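Local coordinates for cytochrome c-552/4 domain-containing protein (Ignicoccus hospitalis KIN4/I, PDB 4QO5) that is a membrane-associated octaheme cytochrome c that binds eight hemes and calcium, and probably carries electrons, although its exact role is not established, at residues K443-L449 with L511-E516. Sequence-based numbering, arbitrary orientation.
Sequences KAWQSGL and LLRLWE
W515 of helix 498-520 lays its indole against L449 and S447 at the C-terminal end of helix 413-447. W515 CB lies 4.1 Å from L449 CD1, the start of an apolar overlap. CG is anti to the backbone N (chi1 -178°), which carries the indole across to the other segment. CG and CD2 then run under the leucine: L449 CB stands 3.8 Å from the centroid of the five-membered ring of W515, and at 11° off its normal this is a CH-pi contact over the face. L449 CD1 comes within 3.7 Å of W515 CD2 and also meets CE3, while CE2 lies near L449 CA on that same face. W515 CD1 meets S447 OG, and W515 NE1 donates to S447 O at 3.2 Å. With an N-H...O angle of 170° this bond is nearly straight and leaves in the indole plane, yet NE1 sits well above the plane of the carbonyl, away from its lone pairs. On the six-membered ring, W515 CZ2 passes 3.7 Å from G448 O, approached obliquely. Beside the tryptophan, L512 CD2 sits between the segments, 3.7 Å from A444 CA and 3.9 Å from L449 CD2. The two helix segments run nearly parallel, with axes 10.9 Å from each other at closest approach. R513 of a second subunit packs on W515 and hydrogen-bonds the carbonyls of G448 and L449, so the helix end also belongs to the subunit interface. With an alanine here instead of the tryptophan, S447 O would probably lose this donor and a gap would open beside L449. G448 takes positive phi just past the helix, so S447 O lies at its C-terminal turn; there the indole N-H probably supplies a donor, while L449 over the face and R513 of the second subunit help to set the ring's tilt.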
loop_
_atom_site.group_PDB
_atom_site.type_symbol
_atom_site.label_atom_id
_atom_site.label_comp_id
_atom_site.label_asym_id
_atom_site.label_seq_id
_atom_site.Cartn_x
_atom_site.Cartn_y
_atom_site.Cartn_z
ATOM N N LYS A 443 11.630 22.997 -24.978
ATOM C CA LYS A 443 12.655 23.958 -24.577
ATOM C C LYS A 443 13.960 23.257 -24.194
ATOM O O LYS A 443 15.049 23.747 -24.482
ATOM C CB LYS A 443 12.166 24.822 -23.408
ATOM C CG LYS A 443 11.042 25.771 -23.777
ATOM C CD LYS A 443 10.704 26.735 -22.639
ATOM C CE LYS A 443 9.746 27.824 -23.123
ATOM N NZ LYS A 443 9.038 28.511 -22.003
ATOM N N ALA A 444 13.844 22.112 -23.535
ATOM C CA ALA A 444 15.020 21.330 -23.154
ATOM C C ALA A 444 15.777 20.848 -24.389
ATOM O O ALA A 444 17.007 20.857 -24.421
ATOM C CB ALA A 444 14.613 20.148 -22.292
ATOM N N TRP A 445 15.037 20.424 -25.408
ATOM C CA TRP A 445 15.666 19.960 -26.633
ATOM C C TRP A 445 16.274 21.135 -27.396
ATOM O O TRP A 445 17.366 21.029 -27.945
ATOM C CB TRP A 445 14.658 19.227 -27.512
ATOM C CG TRP A 445 14.274 17.875 -27.017
ATOM C CD1 TRP A 445 15.023 17.030 -26.239
ATOM C CD2 TRP A 445 13.038 17.201 -27.269
ATOM N NE1 TRP A 445 14.321 15.874 -25.993
ATOM C CE2 TRP A 445 13.102 15.953 -26.621
ATOM C CE3 TRP A 445 11.884 17.532 -27.990
ATOM C CZ2 TRP A 445 12.049 15.038 -26.658
ATOM C CZ3 TRP A 445 10.841 16.618 -28.032
ATOM C CH2 TRP A 445 10.928 15.391 -27.366
ATOM N N GLN A 446 15.564 22.258 -27.404
ATOM C CA GLN A 446 16.027 23.463 -28.088
ATOM C C GLN A 446 17.316 24.027 -27.497
ATOM O O GLN A 446 18.152 24.566 -28.221
ATOM C CB GLN A 446 14.941 24.541 -28.042
ATOM C CG GLN A 446 15.197 25.718 -28.965
ATOM C CD GLN A 446 14.870 25.408 -30.412
ATOM O OE1 GLN A 446 13.784 24.917 -30.727
ATOM N NE2 GLN A 446 15.806 25.705 -31.304
ATOM N N SER A 447 17.470 23.912 -26.183
ATOM C CA SER A 447 18.594 24.532 -25.489
ATOM C C SER A 447 19.779 23.586 -25.354
ATOM O O SER A 447 20.864 23.993 -24.940
ATOM C CB SER A 447 18.167 25.027 -24.104
ATOM O OG SER A 447 18.033 23.946 -23.196
ATOM N N GLY A 448 19.567 22.322 -25.693
ATOM C CA GLY A 448 20.638 21.344 -25.659
ATOM C C GLY A 448 20.795 20.641 -24.323
ATOM O O GLY A 448 21.762 19.921 -24.112
ATOM N N LEU A 449 19.850 20.845 -23.411
ATOM C CA LEU A 449 19.886 20.133 -22.139
ATOM C C LEU A 449 19.619 18.648 -22.367
ATOM O O LEU A 449 20.122 17.796 -21.631
ATOM C CB LEU A 449 18.876 20.723 -21.149
ATOM C CG LEU A 449 18.699 20.019 -19.800
ATOM C CD1 LEU A 449 20.018 19.926 -19.038
ATOM C CD2 LEU A 449 17.651 20.748 -18.971
ATOM N N LEU A 511 15.502 22.748 -13.601
ATOM C CA LEU A 511 16.573 22.170 -14.414
ATOM C C LEU A 511 16.933 23.062 -15.609
ATOM O O LEU A 511 18.108 23.288 -15.892
ATOM C CB LEU A 511 16.201 20.762 -14.880
ATOM C CG LEU A 511 16.241 19.700 -13.777
ATOM C CD1 LEU A 511 15.699 18.375 -14.281
ATOM C CD2 LEU A 511 17.657 19.539 -13.250
ATOM N N LEU A 512 15.914 23.574 -16.295
ATOM C CA LEU A 512 16.130 24.514 -17.390
ATOM C C LEU A 512 16.851 25.780 -16.928
ATOM O O LEU A 512 17.767 26.257 -17.599
ATOM C CB LEU A 512 14.798 24.873 -18.060
ATOM C CG LEU A 512 14.155 23.754 -18.879
ATOM C CD1 LEU A 512 12.738 24.140 -19.309
ATOM C CD2 LEU A 512 15.023 23.437 -20.095
ATOM N N ARG A 513 16.438 26.315 -15.781
ATOM C CA ARG A 513 17.088 27.487 -15.192
ATOM C C ARG A 513 18.550 27.245 -14.827
ATOM O O ARG A 513 19.404 28.100 -15.069
ATOM C CB ARG A 513 16.353 27.939 -13.933
ATOM C CG ARG A 513 15.181 28.852 -14.173
ATOM C CD ARG A 513 14.683 29.412 -12.851
ATOM N NE ARG A 513 15.655 30.305 -12.221
ATOM C CZ ARG A 513 15.855 30.389 -10.908
ATOM N NH1 ARG A 513 16.755 31.231 -10.423
ATOM N NH2 ARG A 513 15.156 29.625 -10.077
ATOM N N LEU A 514 18.829 26.102 -14.207
ATOM C CA LEU A 514 20.207 25.749 -13.855
ATOM C C LEU A 514 21.060 25.606 -15.104
ATOM O O LEU A 514 22.205 26.056 -15.143
ATOM C CB LEU A 514 20.256 24.444 -13.060
ATOM C CG LEU A 514 19.784 24.517 -11.609
ATOM C CD1 LEU A 514 19.835 23.143 -10.963
ATOM C CD2 LEU A 514 20.628 25.511 -10.826
ATOM N N TRP A 515 20.491 24.975 -16.124
ATOM C CA TRP A 515 21.192 24.791 -17.388
ATOM C C TRP A 515 21.533 26.128 -18.037
ATOM O O TRP A 515 22.664 26.345 -18.465
ATOM C CB TRP A 515 20.365 23.918 -18.330
ATOM C CG TRP A 515 21.025 23.624 -19.638
ATOM C CD1 TRP A 515 20.621 24.048 -20.875
ATOM C CD2 TRP A 515 22.204 22.834 -19.850
ATOM N NE1 TRP A 515 21.475 23.571 -21.840
ATOM C CE2 TRP A 515 22.456 22.826 -21.239
ATOM C CE3 TRP A 515 23.070 22.132 -19.003
ATOM C CZ2 TRP A 515 23.534 22.142 -21.799
ATOM C CZ3 TRP A 515 24.143 21.457 -19.562
ATOM C CH2 TRP A 515 24.365 21.468 -20.948
ATOM N N GLU A 516 20.560 27.029 -18.093
ATOM C CA GLU A 516 20.795 28.352 -18.669
ATOM C C GLU A 516 21.798 29.168 -17.858
ATOM O O GLU A 516 22.606 29.900 -18.428
ATOM C CB GLU A 516 19.483 29.121 -18.833
ATOM C CG GLU A 516 18.652 28.649 -20.017
ATOM C CD GLU A 516 19.440 28.640 -21.321
ATOM O OE1 GLU A 516 19.936 29.715 -21.724
ATOM O OE2 GLU A 516 19.563 27.560 -21.940
#